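Local coordinates for protein Poly(Beta-D-mannuronate) lyase (Pseudopedobacter saltans, PDB 7O79) that probably cleaves poly(beta-D-mannuronate), the mannuronate-rich form of alginate, as a polysaccharide lyase of family 6 built on a parallel beta-helix, at residues T324-G329 / I361-S366; F246-N251 / Y271-D276. All blocks are in the same frame, centred on the assembly; numbering follows the deposited sequence.

Contact 1. Residues T324-G329 / I361-S366; sequences TFLNVG and IISTKS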
# COMPACT_ATOMS: atom_id res chain seq x y z
N THR A 324 -16.60 8.66 6.08
CA THR A 324 -16.93 10.06 5.84
C THR A 324 -16.15 10.54 4.63
O THR A 324 -14.92 10.38 4.57
CB THR A 324 -16.61 10.90 7.08
OG1 THR A 324 -17.42 10.43 8.16
CG2 THR A 324 -16.87 12.37 6.84
N PHE A 325 -16.86 11.10 3.65
CA PHE A 325 -16.28 11.64 2.42
C PHE A 325 -16.75 13.09 2.24
O PHE A 325 -17.84 13.33 1.71
CB PHE A 325 -16.69 10.80 1.20
CG PHE A 325 -16.49 9.32 1.38
CD1 PHE A 325 -15.21 8.76 1.29
CD2 PHE A 325 -17.57 8.49 1.62
CE1 PHE A 325 -15.02 7.38 1.46
CE2 PHE A 325 -17.38 7.10 1.79
CZ PHE A 325 -16.11 6.56 1.72
N LEU A 326 -15.92 14.06 2.60
CA LEU A 326 -16.38 15.45 2.60
C LEU A 326 -15.61 16.30 1.61
O LEU A 326 -14.40 16.17 1.47
CB LEU A 326 -16.29 16.07 4.00
CG LEU A 326 -17.25 15.45 5.03
CD1 LEU A 326 -16.81 15.83 6.45
CD2 LEU A 326 -18.67 15.85 4.76
N ASN A 327 -16.34 17.19 0.92
CA ASN A 327 -15.70 18.20 0.06
C ASN A 327 -14.87 17.54 -1.04
O ASN A 327 -13.78 18.01 -1.38
CB ASN A 327 -14.87 19.18 0.89
CG ASN A 327 -14.40 20.41 0.11
OD1 ASN A 327 -15.09 20.92 -0.78
ND2 ASN A 327 -13.22 20.90 0.46
N VAL A 328 -15.38 16.43 -1.61
CA VAL A 328 -14.64 15.72 -2.66
C VAL A 328 -14.95 16.35 -4.01
O VAL A 328 -16.08 16.80 -4.26
CB VAL A 328 -14.96 14.20 -2.65
CG1 VAL A 328 -14.55 13.60 -1.32
CG2 VAL A 328 -16.41 13.91 -2.93
N GLY A 329 -13.95 16.38 -4.89
CA GLY A 329 -14.15 16.98 -6.19
C GLY A 329 -14.84 16.10 -7.21
O GLY A 329 -15.27 16.60 -8.25
N ILE A 361 -21.22 9.43 5.52
CA ILE A 361 -21.43 10.88 5.43
C ILE A 361 -20.70 11.36 4.18
O ILE A 361 -19.55 10.97 3.95
CB ILE A 361 -20.91 11.61 6.68
CG1 ILE A 361 -21.86 11.37 7.85
CG2 ILE A 361 -20.71 13.12 6.39
CD1 ILE A 361 -21.40 12.03 9.13
N ILE A 362 -21.38 12.20 3.37
CA ILE A 362 -20.86 12.62 2.07
C ILE A 362 -21.17 14.10 1.81
O ILE A 362 -22.28 14.57 2.08
CB ILE A 362 -21.43 11.79 0.90
CG1 ILE A 362 -21.30 10.28 1.12
CG2 ILE A 362 -20.77 12.17 -0.41
CD1 ILE A 362 -22.47 9.50 0.54
N SER A 363 -20.20 14.80 1.23
CA SER A 363 -20.46 16.06 0.54
C SER A 363 -19.50 16.17 -0.63
O SER A 363 -18.38 15.65 -0.57
CB SER A 363 -20.36 17.25 1.50
OG SER A 363 -19.02 17.72 1.63
N THR A 364 -19.96 16.80 -1.72
CA THR A 364 -19.21 16.96 -2.95
C THR A 364 -19.16 18.44 -3.31
O THR A 364 -20.08 19.20 -3.00
CB THR A 364 -19.83 16.16 -4.14
OG1 THR A 364 -21.04 16.79 -4.60
CG2 THR A 364 -20.10 14.70 -3.77
N LYS A 365 -18.08 18.83 -3.99
CA LYS A 365 -17.90 20.23 -4.38
C LYS A 365 -18.99 20.70 -5.35
O LYS A 365 -19.42 21.85 -5.30
CB LYS A 365 -16.52 20.43 -5.02
CG LYS A 365 -15.37 20.35 -4.05
CD LYS A 365 -14.04 20.60 -4.75
CE LYS A 365 -12.89 20.76 -3.75
NZ LYS A 365 -12.35 19.44 -3.29
N SER A 366 -19.41 19.82 -6.25
CA SER A 366 -20.46 20.14 -7.22
C SER A 366 -21.85 20.16 -6.61
O SER A 366 -22.78 20.72 -7.22
CB SER A 366 -20.44 19.10 -8.34
OG SER A 366 -20.83 17.83 -7.82
O HOH W 1 -17.85 17.20 -6.88

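Contact 2. Residues F246-N251 / Y271-D276; sequences FIFGEN and YVRDVD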
# COMPACT_ATOMS: atom_id res chain seq x y z
N PHE A 246 -7.08 8.28 7.47
CA PHE A 246 -7.39 9.69 7.29
C PHE A 246 -6.76 10.14 5.98
O PHE A 246 -5.54 10.05 5.82
CB PHE A 246 -6.86 10.54 8.44
CG PHE A 246 -7.56 10.32 9.75
CD1 PHE A 246 -8.64 11.10 10.11
CD2 PHE A 246 -7.09 9.37 10.65
CE1 PHE A 246 -9.28 10.92 11.32
CE2 PHE A 246 -7.74 9.18 11.87
CZ PHE A 246 -8.82 9.97 12.21
N ILE A 247 -7.58 10.63 5.07
CA ILE A 247 -7.07 11.14 3.80
C ILE A 247 -7.43 12.63 3.77
O ILE A 247 -8.59 12.99 3.58
CB ILE A 247 -7.62 10.37 2.60
CG1 ILE A 247 -7.24 8.89 2.74
CG2 ILE A 247 -7.06 10.92 1.28
CD1 ILE A 247 -7.70 8.02 1.60
N PHE A 248 -6.43 13.48 4.01
CA PHE A 248 -6.58 14.94 3.98
C PHE A 248 -5.95 15.41 2.67
O PHE A 248 -4.76 15.69 2.60
CB PHE A 248 -5.90 15.61 5.17
CG PHE A 248 -6.47 15.20 6.50
CD1 PHE A 248 -7.66 15.72 6.95
CD2 PHE A 248 -5.77 14.32 7.32
CE1 PHE A 248 -8.19 15.35 8.18
CE2 PHE A 248 -6.30 13.96 8.56
CZ PHE A 248 -7.51 14.48 8.99
N GLY A 249 -6.78 15.51 1.62
CA GLY A 249 -6.25 15.85 0.31
C GLY A 249 -5.75 17.27 0.17
O GLY A 249 -4.95 17.54 -0.73
N GLU A 250 -6.19 18.19 1.03
CA GLU A 250 -5.81 19.59 0.91
C GLU A 250 -5.97 20.07 -0.53
O GLU A 250 -5.15 20.84 -1.05
CB GLU A 250 -4.38 19.81 1.41
CG GLU A 250 -4.23 19.59 2.91
CD GLU A 250 -2.80 19.79 3.39
OE1 GLU A 250 -2.54 19.59 4.60
OE2 GLU A 250 -1.94 20.18 2.56
N ASN A 251 -7.02 19.57 -1.19
CA ASN A 251 -7.33 19.86 -2.59
C ASN A 251 -6.14 19.65 -3.51
O ASN A 251 -6.00 20.34 -4.52
CB ASN A 251 -7.90 21.27 -2.73
CG ASN A 251 -9.20 21.41 -1.99
OD1 ASN A 251 -10.04 20.51 -2.02
ND2 ASN A 251 -9.36 22.51 -1.28
N TYR A 271 -11.91 8.46 7.07
CA TYR A 271 -12.22 9.88 6.95
C TYR A 271 -11.48 10.47 5.75
O TYR A 271 -10.24 10.57 5.78
CB TYR A 271 -11.85 10.61 8.23
CG TYR A 271 -12.30 12.05 8.28
CD1 TYR A 271 -13.55 12.37 8.78
CD2 TYR A 271 -11.46 13.08 7.89
CE1 TYR A 271 -13.98 13.67 8.85
CE2 TYR A 271 -11.88 14.40 7.96
CZ TYR A 271 -13.14 14.68 8.44
OH TYR A 271 -13.59 15.97 8.53
N VAL A 272 -12.21 10.85 4.71
CA VAL A 272 -11.65 11.38 3.48
C VAL A 272 -12.22 12.78 3.26
O VAL A 272 -13.44 12.96 3.31
CB VAL A 272 -11.96 10.48 2.27
CG1 VAL A 272 -11.36 11.04 0.99
CG2 VAL A 272 -11.45 9.06 2.53
N ARG A 273 -11.34 13.75 3.01
CA ARG A 273 -11.85 15.08 2.74
C ARG A 273 -10.90 15.87 1.85
O ARG A 273 -9.68 15.66 1.87
CB ARG A 273 -12.16 15.83 4.04
CG ARG A 273 -10.96 16.10 4.94
CD ARG A 273 -11.27 17.26 5.89
NE ARG A 273 -11.82 18.39 5.15
CZ ARG A 273 -13.02 18.94 5.34
NH1 ARG A 273 -13.85 18.46 6.26
NH2 ARG A 273 -13.39 19.97 4.58
N ASP A 274 -11.48 16.77 1.05
CA ASP A 274 -10.73 17.71 0.21
C ASP A 274 -9.85 16.97 -0.77
O ASP A 274 -8.69 17.33 -1.00
CB ASP A 274 -9.90 18.70 1.04
CG ASP A 274 -10.64 19.24 2.27
OD1 ASP A 274 -11.81 19.65 2.13
OD2 ASP A 274 -10.04 19.29 3.36
N VAL A 275 -10.37 15.91 -1.34
CA VAL A 275 -9.68 15.25 -2.44
C VAL A 275 -10.27 15.76 -3.74
O VAL A 275 -11.42 16.23 -3.79
CB VAL A 275 -9.73 13.71 -2.36
CG1 VAL A 275 -8.93 13.20 -1.15
CG2 VAL A 275 -11.15 13.24 -2.28
N ASP A 276 -9.46 15.69 -4.78
CA ASP A 276 -9.84 16.17 -6.10
C ASP A 276 -10.78 15.21 -6.81
O ASP A 276 -11.67 15.66 -7.54
CB ASP A 276 -8.56 16.40 -6.91
CG ASP A 276 -8.81 17.13 -8.21
OD1 ASP A 276 -9.80 17.91 -8.27
OD2 ASP A 276 -8.01 16.94 -9.15
O HOH W 2 -7.61 18.13 3.58

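Contact 1. Residues T324-G329 / I361-S366
Thr324 and Ile361 pair in parallel, their side chains running alongside each other with the two CG2 methyls 3.9 Å apart. Phe325 carries the backbone ladder in both directions: its N binds Ile361 O at 2.7 Å, and its O takes Ser363 N. On the face shared with Ile362, ring atom CD2 meets Ile362 CG1 at the ring edge. Leu326 reaches back with CD2 to Ile361 CG2. These are neighbouring coils of a right-handed parallel beta-helix, the fold of the chondroitinase B-like lyases; at Asn327 the chain turns a corner, and this extra residue makes a beta bulge, so that Val328 pairs with Thr364. Ser363 bridges the shift: OG, set between its N and carbonyl carbon (chi1 86°), accepts Asn327 N at 2.8 Å and bonds Asn400. Lys365 bends at its last torsion (chi4 82°) and brings NZ to Asn327 O at 2.8 Å, its CG passing Asn327 OD1 at 3.3 Å. Asn327 ND2 bonds Asp274, and OD1 bonds Asn400. With Asn327 cut back to alanine, both partners would probably lose their amide mate, and Lys365 CG the group it packs on. Val328 O accepts Lys365 N, beside a water held by Ser366 N.

Contact 2. Residues F246-N251 / Y271-D276
Phe246-Phe248 and Tyr271-Arg273 form a parallel strand pair from two successive coils of the beta-helix, with Phe246, Phe248, Tyr271 and Arg273 on one face and Ile247 and Val272 on the other. The two strands run in nearly the same direction. Ile247 bonds in both directions: its N binds Tyr271 O at 2.8 Å, and its O receives Arg273 N. Gly249 N continues the ladder to Arg273 O.

On the face of Phe246, Phe248 and Tyr271, the two phenylalanines approach different parts of the tyrosine. Phe246 CD1 lies 3.8 Å from Tyr271 CB, while Phe248 CE1 meets Tyr271 CE2, the two ring planes inclined at 52°. With chi1 at -172°, the Tyr271 ring is carried along the strand to Phe248. Pro444 touches both phenylalanines on this face. Ile247 and Val272 run alongside each other on the other face, and Ile247 CG2 reaches Val275 CG1 at 3.8 Å; this is the stacking of like residues, coil upon coil, that fills the interior of a parallel beta-helix.

At the end of the strand pair, Arg273 runs its CG past Phe248 CD1, then bends at chi3 (-49°) and grips Asp274 side-on through NE and NH2. NE meets OD2 at 2.7 Å from above the carboxylate plane, whereas NH2 meets OD1 on its syn side; OD1 also takes Asn327 of the next coil. The edge of the guanidinium also gives a weak bond from NH1 to Tyr271 OH. A water joins Asp274 OD2 to Glu250 N, and Asn251 N binds Asp274 O at 2.8 Å. Gly249 CA passes 3.1 Å from Asp274 O, on the side where a CB would point.

The contacts sit side by side on the helix, their centres about 9 Å apart, because strands 266-273 and 319-328 are neighbours: contact 2 supplies the former and contact 1 the latter. Backbone pairing runs on between them, Thr324 O to Val272 N being 2.8 Å, and the inner face continues from Val272 to Phe325 and from Val275 to Val328. At the corner, the two contacts are cross-linked by polar side chains. Asn327 ND2 lies 2.5 Å from Asp274 OD1, probably a hydrogen bond, so the carboxylate held by Arg273 also meets the next coil, while Lys365 NZ, one coil further on, reaches across both intervening coils to Asn251 OD1.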